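Local coordinates for hypothetical protein (Chromobacterium violaceum, PDB 2O3I) that is of unknown function but belongs to the S-Me-THD-like (DUF917) family, with an N-terminal and a C-terminal family domain, at residues A[52-57]-A[218-223]; A[154-159]-A[189-194]; A[313-318]-A[375-380]; A[322-325]-A[331-334]. The protein carries 2 engineered substitutions. All blocks are in the same frame, centred on the assembly; numbering follows the deposited sequence.

Contact 1 of 4, residues A[52-57]-A[218-223]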
loop_
_atom_site.group_PDB
_atom_site.type_symbol
_atom_site.label_atom_id
_atom_site.label_comp_id
_atom_site.label_asym_id
_atom_site.label_seq_id
_atom_site.Cartn_x
_atom_site.Cartn_y
_atom_site.Cartn_z
ATOM N N VAL A 52 25.864 21.732 -0.192
ATOM C CA VAL A 52 27.149 21.199 0.255
ATOM C C VAL A 52 27.600 19.972 -0.545
ATOM O O VAL A 52 26.778 19.260 -1.135
ATOM C CB VAL A 52 27.086 20.801 1.755
ATOM C CG1 VAL A 52 26.724 22.013 2.608
ATOM C CG2 VAL A 52 26.055 19.700 1.961
ATOM N N ASP A 53 28.909 19.730 -0.570
ATOM C CA ASP A 53 29.439 18.566 -1.268
ATOM C C ASP A 53 29.322 17.378 -0.327
ATOM O O ASP A 53 29.211 17.545 0.889
ATOM C CB ASP A 53 30.899 18.771 -1.667
ATOM C CG ASP A 53 31.076 19.905 -2.664
ATOM O OD1 ASP A 53 31.451 21.021 -2.234
ATOM O OD2 ASP A 53 30.827 19.681 -3.876
ATOM N N VAL A 54 29.332 16.179 -0.893
ATOM C CA VAL A 54 29.206 14.970 -0.100
ATOM C C VAL A 54 30.167 14.935 1.090
ATOM O O VAL A 54 29.762 14.592 2.199
ATOM C CB VAL A 54 29.421 13.711 -0.977
ATOM C CG1 VAL A 54 29.331 12.452 -0.125
ATOM C CG2 VAL A 54 28.379 13.671 -2.098
ATOM N N ASP A 55 31.428 15.300 0.865
ATOM C CA ASP A 55 32.435 15.279 1.932
ATOM C C ASP A 55 32.244 16.368 2.989
ATOM O O ASP A 55 32.947 16.387 4.003
ATOM C CB ASP A 55 33.852 15.391 1.346
ATOM C CG ASP A 55 34.224 14.206 0.460
ATOM O OD1 ASP A 55 34.003 13.047 0.872
ATOM O OD2 ASP A 55 34.753 14.435 -0.650
ATOM N N GLU A 56 31.301 17.273 2.752
ATOM C CA GLU A 56 31.021 18.346 3.700
ATOM C C GLU A 56 29.793 18.008 4.539
ATOM O O GLU A 56 29.605 18.552 5.629
ATOM C CB GLU A 56 30.785 19.664 2.959
ATOM C CG GLU A 56 31.984 20.140 2.169
ATOM C CD GLU A 56 31.725 21.439 1.438
ATOM O OE1 GLU A 56 30.754 21.499 0.651
ATOM O OE2 GLU A 56 32.498 22.400 1.642
ATOM N N ALA A 57 28.961 17.111 4.020
ATOM C CA ALA A 57 27.745 16.699 4.706
ATOM C C ALA A 57 28.094 15.790 5.879
ATOM O O ALA A 57 27.853 14.586 5.836
ATOM C CB ALA A 57 26.825 15.979 3.736
ATOM N N GLY A 218 29.576 6.097 -0.144
ATOM C CA GLY A 218 29.317 4.997 -1.057
ATOM C C GLY A 218 27.936 5.061 -1.673
ATOM O O GLY A 218 27.708 4.547 -2.765
ATOM N N ALA A 219 27.011 5.711 -0.978
ATOM C CA ALA A 219 25.637 5.815 -1.455
ATOM C C ALA A 219 25.472 6.824 -2.584
ATOM O O ALA A 219 24.598 6.672 -3.433
ATOM C CB ALA A 219 24.714 6.171 -0.296
ATOM N N LEU A 220 26.320 7.847 -2.594
ATOM C CA LEU A 220 26.258 8.878 -3.615
ATOM C C LEU A 220 27.558 8.976 -4.415
ATOM O O LEU A 220 28.302 9.950 -4.288
ATOM C CB LEU A 220 25.939 10.238 -2.971
ATOM C CG LEU A 220 24.521 10.538 -2.445
ATOM C CD1 LEU A 220 24.127 9.552 -1.375
ATOM C CD2 LEU A 220 24.477 11.942 -1.865
ATOM N N PRO A 221 27.859 7.962 -5.245
ATOM C CA PRO A 221 29.098 8.047 -6.024
ATOM C C PRO A 221 29.054 9.071 -7.163
ATOM O O PRO A 221 30.102 9.509 -7.643
ATOM C CB PRO A 221 29.291 6.622 -6.529
ATOM C CG PRO A 221 27.878 6.096 -6.618
ATOM C CD PRO A 221 27.253 6.623 -5.358
ATOM N N VAL A 222 27.854 9.456 -7.598
ATOM C CA VAL A 222 27.725 10.433 -8.681
ATOM C C VAL A 222 27.542 11.818 -8.066
ATOM O O VAL A 222 26.478 12.153 -7.538
ATOM C CB VAL A 222 26.549 10.083 -9.598
ATOM C CG1 VAL A 222 26.547 10.998 -10.825
ATOM C CG2 VAL A 222 26.655 8.619 -10.020
ATOM N N ARG A 223 28.585 12.633 -8.168
ATOM C CA ARG A 223 28.584 13.950 -7.544
ATOM C C ARG A 223 28.682 15.188 -8.423
ATOM O O ARG A 223 29.040 15.115 -9.598
ATOM C CB ARG A 223 29.710 13.972 -6.515
ATOM C CG ARG A 223 29.699 12.728 -5.659
ATOM C CD ARG A 223 30.853 12.680 -4.699
ATOM N NE ARG A 223 30.734 11.525 -3.815
ATOM C CZ ARG A 223 31.569 11.256 -2.815
ATOM N NH1 ARG A 223 32.599 12.062 -2.568
ATOM N NH2 ARG A 223 31.368 10.181 -2.061
#

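Contact 2 of 4, residues A[154-159]-A[189-194]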
loop_
_atom_site.group_PDB
_atom_site.type_symbol
_atom_site.label_atom_id
_atom_site.label_comp_id
_atom_site.label_asym_id
_atom_site.label_seq_id
_atom_site.Cartn_x
_atom_site.Cartn_y
_atom_site.Cartn_z
ATOM N N THR A 154 13.432 1.726 3.794
ATOM C CA THR A 154 12.387 2.127 4.729
ATOM C C THR A 154 13.005 2.285 6.111
ATOM O O THR A 154 14.075 1.756 6.382
ATOM C CB THR A 154 11.264 1.076 4.816
ATOM O OG1 THR A 154 11.768 -0.100 5.455
ATOM C CG2 THR A 154 10.760 0.712 3.436
ATOM N N PRO A 155 12.333 3.010 7.013
ATOM C CA PRO A 155 11.046 3.692 6.872
ATOM C C PRO A 155 10.960 4.658 5.697
ATOM O O PRO A 155 11.886 5.435 5.442
ATOM C CB PRO A 155 10.898 4.419 8.203
ATOM C CG PRO A 155 11.662 3.565 9.153
ATOM C CD PRO A 155 12.894 3.241 8.354
ATOM N N ALA A 156 9.839 4.599 4.982
ATOM C CA ALA A 156 9.598 5.492 3.854
ATOM C C ALA A 156 8.406 6.359 4.268
ATOM O O ALA A 156 7.463 5.867 4.891
ATOM C CB ALA A 156 9.265 4.695 2.609
ATOM N N PHE A 157 8.446 7.644 3.941
ATOM C CA PHE A 157 7.352 8.520 4.326
ATOM C C PHE A 157 6.683 9.169 3.116
ATOM O O PHE A 157 7.349 9.782 2.288
ATOM C CB PHE A 157 7.865 9.612 5.278
ATOM C CG PHE A 157 8.543 9.079 6.520
ATOM C CD1 PHE A 157 7.797 8.520 7.561
ATOM C CD2 PHE A 157 9.927 9.118 6.639
ATOM C CE1 PHE A 157 8.427 8.003 8.708
ATOM C CE2 PHE A 157 10.568 8.606 7.773
ATOM C CZ PHE A 157 9.815 8.046 8.812
ATOM N N LEU A 158 5.366 9.003 3.015
ATOM C CA LEU A 158 4.574 9.607 1.949
ATOM C C LEU A 158 3.670 10.631 2.627
ATOM O O LEU A 158 3.050 10.338 3.648
ATOM C CB LEU A 158 3.726 8.561 1.230
ATOM C CG LEU A 158 4.466 7.604 0.305
ATOM C CD1 LEU A 158 3.486 6.533 -0.168
ATOM C CD2 LEU A 158 5.067 8.360 -0.874
ATOM N N ALA A 159 3.594 11.834 2.068
ATOM C CA ALA A 159 2.782 12.874 2.682
ATOM C C ALA A 159 1.881 13.634 1.720
ATOM O O ALA A 159 2.211 13.813 0.548
ATOM C CB ALA A 159 3.687 13.844 3.421
ATOM N N GLN A 189 6.737 -0.672 -5.590
ATOM C CA GLN A 189 5.493 -1.325 -5.985
ATOM C C GLN A 189 4.385 -1.080 -4.976
ATOM O O GLN A 189 3.210 -1.099 -5.318
ATOM C CB GLN A 189 5.710 -2.828 -6.135
ATOM C CG GLN A 189 6.473 -3.219 -7.380
ATOM C CD GLN A 189 6.791 -4.696 -7.416
ATOM O OE1 GLN A 189 7.412 -5.182 -8.358
ATOM N NE2 GLN A 189 6.370 -5.418 -6.387
HETATM N N MSE A 190 4.765 -0.848 -3.727
HETATM C CA MSE A 190 3.784 -0.612 -2.680
HETATM C C MSE A 190 3.490 0.863 -2.433
HETATM O O MSE A 190 2.384 1.219 -2.019
HETATM C CB MSE A 190 4.247 -1.271 -1.387
HETATM C CG MSE A 190 4.393 -2.769 -1.513
HETATM SE SE MSE A 190 4.990 -3.572 0.122
HETATM C CE MSE A 190 4.952 -5.431 -0.414
ATOM N N LEU A 191 4.475 1.716 -2.699
ATOM C CA LEU A 191 4.316 3.148 -2.490
ATOM C C LEU A 191 3.370 3.784 -3.500
ATOM O O LEU A 191 2.463 4.530 -3.130
ATOM C CB LEU A 191 5.676 3.849 -2.564
ATOM C CG LEU A 191 6.710 3.542 -1.477
ATOM C CD1 LEU A 191 8.016 4.221 -1.830
ATOM C CD2 LEU A 191 6.218 4.024 -0.129
ATOM N N ARG A 192 3.574 3.480 -4.775
ATOM C CA ARG A 192 2.749 4.068 -5.820
ATOM C C ARG A 192 1.241 3.835 -5.692
ATOM O O ARG A 192 0.450 4.747 -5.922
ATOM C CB ARG A 192 3.256 3.614 -7.197
ATOM C CG ARG A 192 4.669 4.118 -7.516
ATOM C CD ARG A 192 5.105 3.765 -8.937
ATOM N NE ARG A 192 6.490 4.143 -9.218
ATOM C CZ ARG A 192 6.930 5.394 -9.339
ATOM N NH1 ARG A 192 6.096 6.417 -9.208
ATOM N NH2 ARG A 192 8.213 5.622 -9.585
ATOM N N PRO A 193 0.813 2.616 -5.328
ATOM C CA PRO A 193 -0.633 2.400 -5.204
ATOM C C PRO A 193 -1.256 3.211 -4.068
ATOM O O PRO A 193 -2.395 3.668 -4.167
ATOM C CB PRO A 193 -0.735 0.894 -4.970
ATOM C CG PRO A 193 0.446 0.365 -5.724
ATOM C CD PRO A 193 1.534 1.332 -5.323
ATOM N N ILE A 194 -0.499 3.381 -2.990
ATOM C CA ILE A 194 -0.961 4.137 -1.835
ATOM C C ILE A 194 -1.290 5.571 -2.242
ATOM O O ILE A 194 -2.209 6.183 -1.703
ATOM C CB ILE A 194 0.112 4.133 -0.721
ATOM C CG1 ILE A 194 0.244 2.718 -0.150
ATOM C CG2 ILE A 194 -0.246 5.130 0.371
ATOM C CD1 ILE A 194 1.378 2.536 0.810
#

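Contact 3 of 4, residues A[313-318]-A[375-380]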
loop_
_atom_site.group_PDB
_atom_site.type_symbol
_atom_site.label_atom_id
_atom_site.label_comp_id
_atom_site.label_asym_id
_atom_site.label_seq_id
_atom_site.Cartn_x
_atom_site.Cartn_y
_atom_site.Cartn_z
ATOM N N LEU A 313 20.283 2.964 -31.533
ATOM C CA LEU A 313 21.296 4.015 -31.595
ATOM C C LEU A 313 21.931 4.222 -30.224
ATOM O O LEU A 313 23.137 4.459 -30.112
ATOM C CB LEU A 313 20.667 5.332 -32.055
ATOM C CG LEU A 313 20.287 5.481 -33.527
ATOM C CD1 LEU A 313 19.452 6.733 -33.701
ATOM C CD2 LEU A 313 21.546 5.557 -34.375
ATOM N N ALA A 314 21.103 4.139 -29.188
ATOM C CA ALA A 314 21.568 4.305 -27.818
ATOM C C ALA A 314 20.619 3.605 -26.865
ATOM O O ALA A 314 19.467 3.335 -27.198
ATOM C CB ALA A 314 21.671 5.789 -27.458
ATOM N N THR A 315 21.110 3.329 -25.667
ATOM C CA THR A 315 20.321 2.641 -24.667
ATOM C C THR A 315 20.761 3.091 -23.286
ATOM O O THR A 315 21.920 3.457 -23.091
ATOM C CB THR A 315 20.531 1.117 -24.800
ATOM O OG1 THR A 315 19.971 0.672 -26.040
ATOM C CG2 THR A 315 19.886 0.375 -23.665
ATOM N N ALA A 316 19.828 3.085 -22.341
ATOM C CA ALA A 316 20.139 3.450 -20.967
ATOM C C ALA A 316 21.130 2.381 -20.520
ATOM O O ALA A 316 21.132 1.279 -21.066
ATOM C CB ALA A 316 18.881 3.400 -20.110
ATOM N N PRO A 317 21.954 2.665 -19.501
ATOM C CA PRO A 317 22.079 3.881 -18.689
ATOM C C PRO A 317 22.426 5.184 -19.400
ATOM O O PRO A 317 22.266 6.255 -18.827
ATOM C CB PRO A 317 23.132 3.491 -17.655
ATOM C CG PRO A 317 24.024 2.566 -18.430
ATOM C CD PRO A 317 23.007 1.694 -19.143
ATOM N N ASP A 318 22.907 5.112 -20.634
ATOM C CA ASP A 318 23.231 6.341 -21.348
ATOM C C ASP A 318 21.988 7.218 -21.440
ATOM O O ASP A 318 20.891 6.733 -21.730
ATOM C CB ASP A 318 23.748 6.057 -22.765
ATOM C CG ASP A 318 25.121 5.414 -22.775
ATOM O OD1 ASP A 318 25.856 5.532 -21.771
ATOM O OD2 ASP A 318 25.475 4.804 -23.806
ATOM N N ASP A 375 17.190 -5.179 -16.999
ATOM C CA ASP A 375 15.866 -5.708 -16.702
ATOM C C ASP A 375 14.779 -4.762 -17.213
ATOM O O ASP A 375 13.831 -5.190 -17.867
ATOM C CB ASP A 375 15.697 -5.899 -15.191
ATOM C CG ASP A 375 16.559 -7.020 -14.642
ATOM O OD1 ASP A 375 16.639 -7.161 -13.404
ATOM O OD2 ASP A 375 17.155 -7.768 -15.444
ATOM N N GLU A 376 14.916 -3.477 -16.906
ATOM C CA GLU A 376 13.926 -2.494 -17.327
ATOM C C GLU A 376 13.816 -2.477 -18.847
ATOM O O GLU A 376 12.717 -2.504 -19.403
ATOM C CB GLU A 376 14.305 -1.105 -16.810
ATOM C CG GLU A 376 13.317 -0.002 -17.183
ATOM C CD GLU A 376 12.044 -0.032 -16.353
ATOM O OE1 GLU A 376 11.114 0.746 -16.662
ATOM O OE2 GLU A 376 11.972 -0.825 -15.388
ATOM N N LEU A 377 14.964 -2.443 -19.514
ATOM C CA LEU A 377 14.999 -2.435 -20.968
ATOM C C LEU A 377 14.420 -3.727 -21.542
ATOM O O LEU A 377 13.813 -3.718 -22.612
ATOM C CB LEU A 377 16.438 -2.260 -21.447
ATOM C CG LEU A 377 17.084 -0.932 -21.056
ATOM C CD1 LEU A 377 18.594 -1.072 -21.113
ATOM C CD2 LEU A 377 16.603 0.172 -21.978
ATOM N N ALA A 378 14.621 -4.833 -20.831
ATOM C CA ALA A 378 14.111 -6.129 -21.265
ATOM C C ALA A 378 12.590 -6.058 -21.376
ATOM O O ALA A 378 11.994 -6.589 -22.312
ATOM C CB ALA A 378 14.516 -7.213 -20.269
ATOM N N GLN A 379 11.968 -5.393 -20.411
ATOM C CA GLN A 379 10.521 -5.244 -20.402
ATOM C C GLN A 379 10.084 -4.447 -21.627
ATOM O O GLN A 379 8.962 -4.595 -22.102
ATOM C CB GLN A 379 10.079 -4.524 -19.129
ATOM C CG GLN A 379 10.478 -5.240 -17.849
ATOM C CD GLN A 379 10.313 -4.363 -16.615
ATOM O OE1 GLN A 379 10.510 -4.819 -15.482
ATOM N NE2 GLN A 379 9.959 -3.095 -16.830
ATOM N N LEU A 380 10.976 -3.600 -22.131
ATOM C CA LEU A 380 10.677 -2.800 -23.311
ATOM C C LEU A 380 11.149 -3.477 -24.595
ATOM O O LEU A 380 11.304 -2.827 -25.633
ATOM C CB LEU A 380 11.308 -1.409 -23.201
ATOM C CG LEU A 380 10.573 -0.378 -22.343
ATOM C CD1 LEU A 380 10.774 -0.672 -20.862
ATOM C CD2 LEU A 380 11.102 1.005 -22.685
#

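Contact 4 of 4, residues A[322-325]-A[331-334]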
loop_
_atom_site.group_PDB
_atom_site.type_symbol
_atom_site.label_atom_id
_atom_site.label_comp_id
_atom_site.label_asym_id
_atom_site.label_seq_id
_atom_site.Cartn_x
_atom_site.Cartn_y
_atom_site.Cartn_z
ATOM N N TYR A 322 16.801 15.602 -25.913
ATOM C CA TYR A 322 16.480 16.394 -27.086
ATOM C C TYR A 322 17.132 17.766 -26.999
ATOM O O TYR A 322 17.466 18.253 -25.911
ATOM C CB TYR A 322 14.967 16.606 -27.198
ATOM C CG TYR A 322 14.124 15.366 -27.028
ATOM C CD1 TYR A 322 14.198 14.316 -27.942
ATOM C CD2 TYR A 322 13.251 15.244 -25.946
ATOM C CE1 TYR A 322 13.425 13.171 -27.778
ATOM C CE2 TYR A 322 12.474 14.106 -25.772
ATOM C CZ TYR A 322 12.568 13.073 -26.689
ATOM O OH TYR A 322 11.827 11.933 -26.503
ATOM N N PHE A 323 17.322 18.369 -28.164
ATOM C CA PHE A 323 17.830 19.720 -28.253
ATOM C C PHE A 323 17.110 20.372 -29.421
ATOM O O PHE A 323 17.282 19.988 -30.579
ATOM C CB PHE A 323 19.345 19.802 -28.465
ATOM C CG PHE A 323 19.862 21.218 -28.403
ATOM C CD1 PHE A 323 19.772 22.063 -29.515
ATOM C CD2 PHE A 323 20.305 21.754 -27.193
ATOM C CE1 PHE A 323 20.104 23.419 -29.417
ATOM C CE2 PHE A 323 20.641 23.115 -27.086
ATOM C CZ PHE A 323 20.537 23.945 -28.199
ATOM N N VAL A 324 16.277 21.352 -29.100
ATOM C CA VAL A 324 15.528 22.062 -30.110
ATOM C C VAL A 324 16.286 23.341 -30.463
ATOM O O VAL A 324 16.379 24.270 -29.661
ATOM C CB VAL A 324 14.117 22.401 -29.598
ATOM C CG1 VAL A 324 13.245 22.899 -30.754
ATOM C CG2 VAL A 324 13.501 21.168 -28.947
ATOM N N GLU A 325 16.837 23.370 -31.669
ATOM C CA GLU A 325 17.595 24.517 -32.134
ATOM C C GLU A 325 16.690 25.716 -32.403
ATOM O O GLU A 325 15.467 25.579 -32.497
ATOM C CB GLU A 325 18.366 24.145 -33.400
ATOM C CG GLU A 325 19.415 23.066 -33.175
ATOM C CD GLU A 325 20.243 22.775 -34.413
ATOM O OE1 GLU A 325 21.308 22.132 -34.276
ATOM O OE2 GLU A 325 19.827 23.183 -35.520
ATOM N N VAL A 331 15.692 22.756 -24.273
ATOM C CA VAL A 331 15.568 21.453 -23.616
ATOM C C VAL A 331 14.154 21.132 -23.113
ATOM O O VAL A 331 13.454 21.981 -22.556
ATOM C CB VAL A 331 16.575 21.324 -22.441
ATOM C CG1 VAL A 331 17.980 21.567 -22.955
ATOM C CG2 VAL A 331 16.230 22.311 -21.315
ATOM N N PHE A 332 13.748 19.883 -23.317
ATOM C CA PHE A 332 12.420 19.432 -22.931
ATOM C C PHE A 332 12.432 18.009 -22.393
ATOM O O PHE A 332 13.208 17.166 -22.846
ATOM C CB PHE A 332 11.484 19.431 -24.144
ATOM C CG PHE A 332 11.196 20.785 -24.714
ATOM C CD1 PHE A 332 10.012 21.447 -24.390
ATOM C CD2 PHE A 332 12.077 21.378 -25.612
ATOM C CE1 PHE A 332 9.706 22.683 -24.952
ATOM C CE2 PHE A 332 11.785 22.616 -26.183
ATOM C CZ PHE A 332 10.597 23.270 -25.854
ATOM N N SER A 333 11.560 17.747 -21.427
ATOM C CA SER A 333 11.405 16.399 -20.903
ATOM C C SER A 333 10.268 15.889 -21.789
ATOM O O SER A 333 9.579 16.687 -22.426
ATOM C CB SER A 333 10.936 16.413 -19.445
ATOM O OG SER A 333 9.583 16.832 -19.354
ATOM N N ASN A 334 10.068 14.583 -21.843
ATOM C CA ASN A 334 8.991 14.038 -22.660
ATOM C C ASN A 334 7.659 14.692 -22.292
ATOM O O ASN A 334 6.836 14.977 -23.163
ATOM C CB ASN A 334 8.921 12.526 -22.483
ATOM C CG ASN A 334 10.113 11.826 -23.103
ATOM O OD1 ASN A 334 10.752 10.981 -22.473
ATOM N ND2 ASN A 334 10.419 12.178 -24.349
HETATM O O HOH W 1 14.929 15.119 -23.316
HETATM O O HOH W 2 16.138 18.169 -23.568
#

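Contact 1 of 4, residues A[52-57]-A[218-223]
Val54 and Arg223 meet in a partly buried contact beside the end of strand 49-52 in the mixed alpha/beta sheet, an aliphatic side chain lying against one face of a guanidinium. Residues 52-57 form the turn after strand 49-52, and residues 218-223 lead out of the C-terminal end of helix 213-219. Bonds from Glu56 N to Asp53 O and from Ala57 N to Val54 O keep this turn compact, with helical backbone angles at 54-56. Asp53 N is in addition held by Glu56 OE1 at 2.8 Å, in a nearly straight bond that uses the anti lone pair. Val54 puts CG1 over the centre of the guanidinium because that branch stands opposite its own N (chi1 178°), and Val54 CG1 is 3.6 Å from Arg223 NH2. The other branch turns to the aliphatic part of the arginine, Val54 CG2 lying 3.7 Å from Arg223 CD, and also comes to 4.3 Å from Leu220 CD2. Both Val54 and Leu220 also touch Val129 of strand 127-129. Asp55 is exposed, and its OD2 makes only a long salt bridge of 3.7 Å to Arg223 NH1, with carboxylate and guanidinium planes 74° apart. Two backbone oxygens near the end of helix 213-219 fix the rotation of the guanidinium: Arg223 NH2 bonds to Gly217 O, and Arg223 NE donates to Leu220 O at 2.9 Å, only 5° out of the guanidinium plane.

Contact 2 of 4, residues A[154-159]-A[189-194]
Leu158 and Leu191 form the centre of a helix-on-sheet contact in which every touching side chain is aliphatic and buried. By backbone geometry, strand 156-159 and helix segment 189-194 run almost alike, their axes 15° apart and 10.2 Å distant at closest approach, the near-parallel alignment familiar from alpha/beta layers. The apolar contacts start from one methyl of the helix: Leu191 CD2 rests 3.7 Å from Leu158 CD1 and 4.2 Å from Ala156 CB. Ala156 and Leu158, two residues apart, thus point from the same face of the strand and share Leu191. Leu158 CD1 reaches further, 4.0 Å from Ile194 CG2, one helical turn on from Leu191. That branch of the isoleucine is opposite the backbone N, which leaves CG2 beside the carbonyl carbon and turned to the strand. Leu158 CD1 also lies 3.7 Å from Leu191 O, against the helix backbone. The polar interactions lie around this patch: Thr154 OG1 bonds to Val170 N, Arg192 pairs with Glu188, and Gln189 NE2 reaches Asn197 OD1 of the second subunit. Phe157 faces away, packing on helix 81-96 across the sheet. Ile194 meets Met190 of the second subunit as well as Leu158, so the helix lies between the sheet and the dimer partner. With aliphatic side chains and one carbonyl oxygen meeting across it, the contact is held by shape and by exclusion of water, without directional bonds between strand and helix.

Contact 3 of 4, residues A[313-318]-A[375-380]
Thr315 and Leu377 make the tight part of this buried contact, where an irregular edge strand meets the last turns of the C-terminal helix. Thr315 CG2 is modelled 3.2 Å from Leu377 CD1, closer than usual for two methyls, and a separation this short is doubtful; the second branch is more relaxed, with Thr315 CG2 to Leu377 CD2 at 3.7 Å. With OG1 beside the backbone N (chi1 -67°), CG2 is left opposite that N and meets the leucine, while OG1 turns back and gives a weak bond to Ala314 O at 2.9 Å. Leu377 therefore encounters the apolar branch of a polar residue. Packing slackens at Ala316: its carbonyl O lies 3.5 Å from Leu377 CD1, but Ala316 CB and Leu377 CD2 are 4.4 Å apart. The other side of the helix, with Asp375 and Gln379, is exposed. Leu377 packs on two adjacent strands, touching Leu303 of strand 301-306 besides Thr315. Beyond the cis peptide after Ala316, Pro317 continues the interface against Leu370 and Phe373 of helix 367-379, and Leu380 at the helix end rests on Leu302 and Leu303, which brings helix 367-379 against both strand 301-306 and its neighbour 314-315.

Contact 4 of 4, residues A[322-325]-A[331-334]
Tyr322 and Phe332 present their rings differently to the opposite segment. The tyrosine is met at its rim: the carbonyl oxygen Phe332 O lies near the ring plane, 3.6 Å from Tyr322 CD2, and the side-chain amide of Asn334 approaches the ring edge at the hydroxyl end, the two planes 71° apart. Val284 and Val295, from strands 283-287 and 292-297, also touch the tyrosine. The phenylalanine receives Val324 CG2 obliquely, at 3.6 Å from Phe332 CE2. That methyl leans to the ring because it stands opposite the carbonyl carbon of Val324, beside the backbone N, and the two side chains cross at about a right angle. In topology this is a hairpin-like return after strand 319-324. Val324 and His330 are bonded directly through their backbones, and the ring of His330 lies almost parallel to that of Phe323, but two residues on, where Tyr322 and Phe332 would be the next hydrogen-bonded antiparallel pair, the chains part and two waters fill the gap. One takes a bond from Tyr322 N at 3.2 Å and donates to Phe332 O at 2.7 Å; the other donates to Tyr322 O at 2.7 Å and accepts from Phe332 N at 3.0 Å. All four backbone polar atoms of the pair are satisfied this way. Directly beyond, Ser333 is the N-cap of helix 334-337, its side chain capping a backbone N there and bonding Asp336 OD1.

In the fold
Contacts 2, 3 and 4 are buried, whereas contact 1 is half surface and is the one with a charged pair between its segments. Contacts 1 and 2 belong to the mixed sheet, about 25 Å apart between centres, contact 1 reaching the region of strands 49-52 and 127-129 and contact 2 the strand 156-159; contacts 3 and 4 both reach the antiparallel sheet, through successive strands 314-315 and 319-324. Chemistry follows place. Aliphatic packing carries contact 2, and helix meets strand again in contact 3, there with a threonine methyl. Contact 4 instead bridges parting backbones with water. It lies opposite contacts 1 and 2 about the chain's centre.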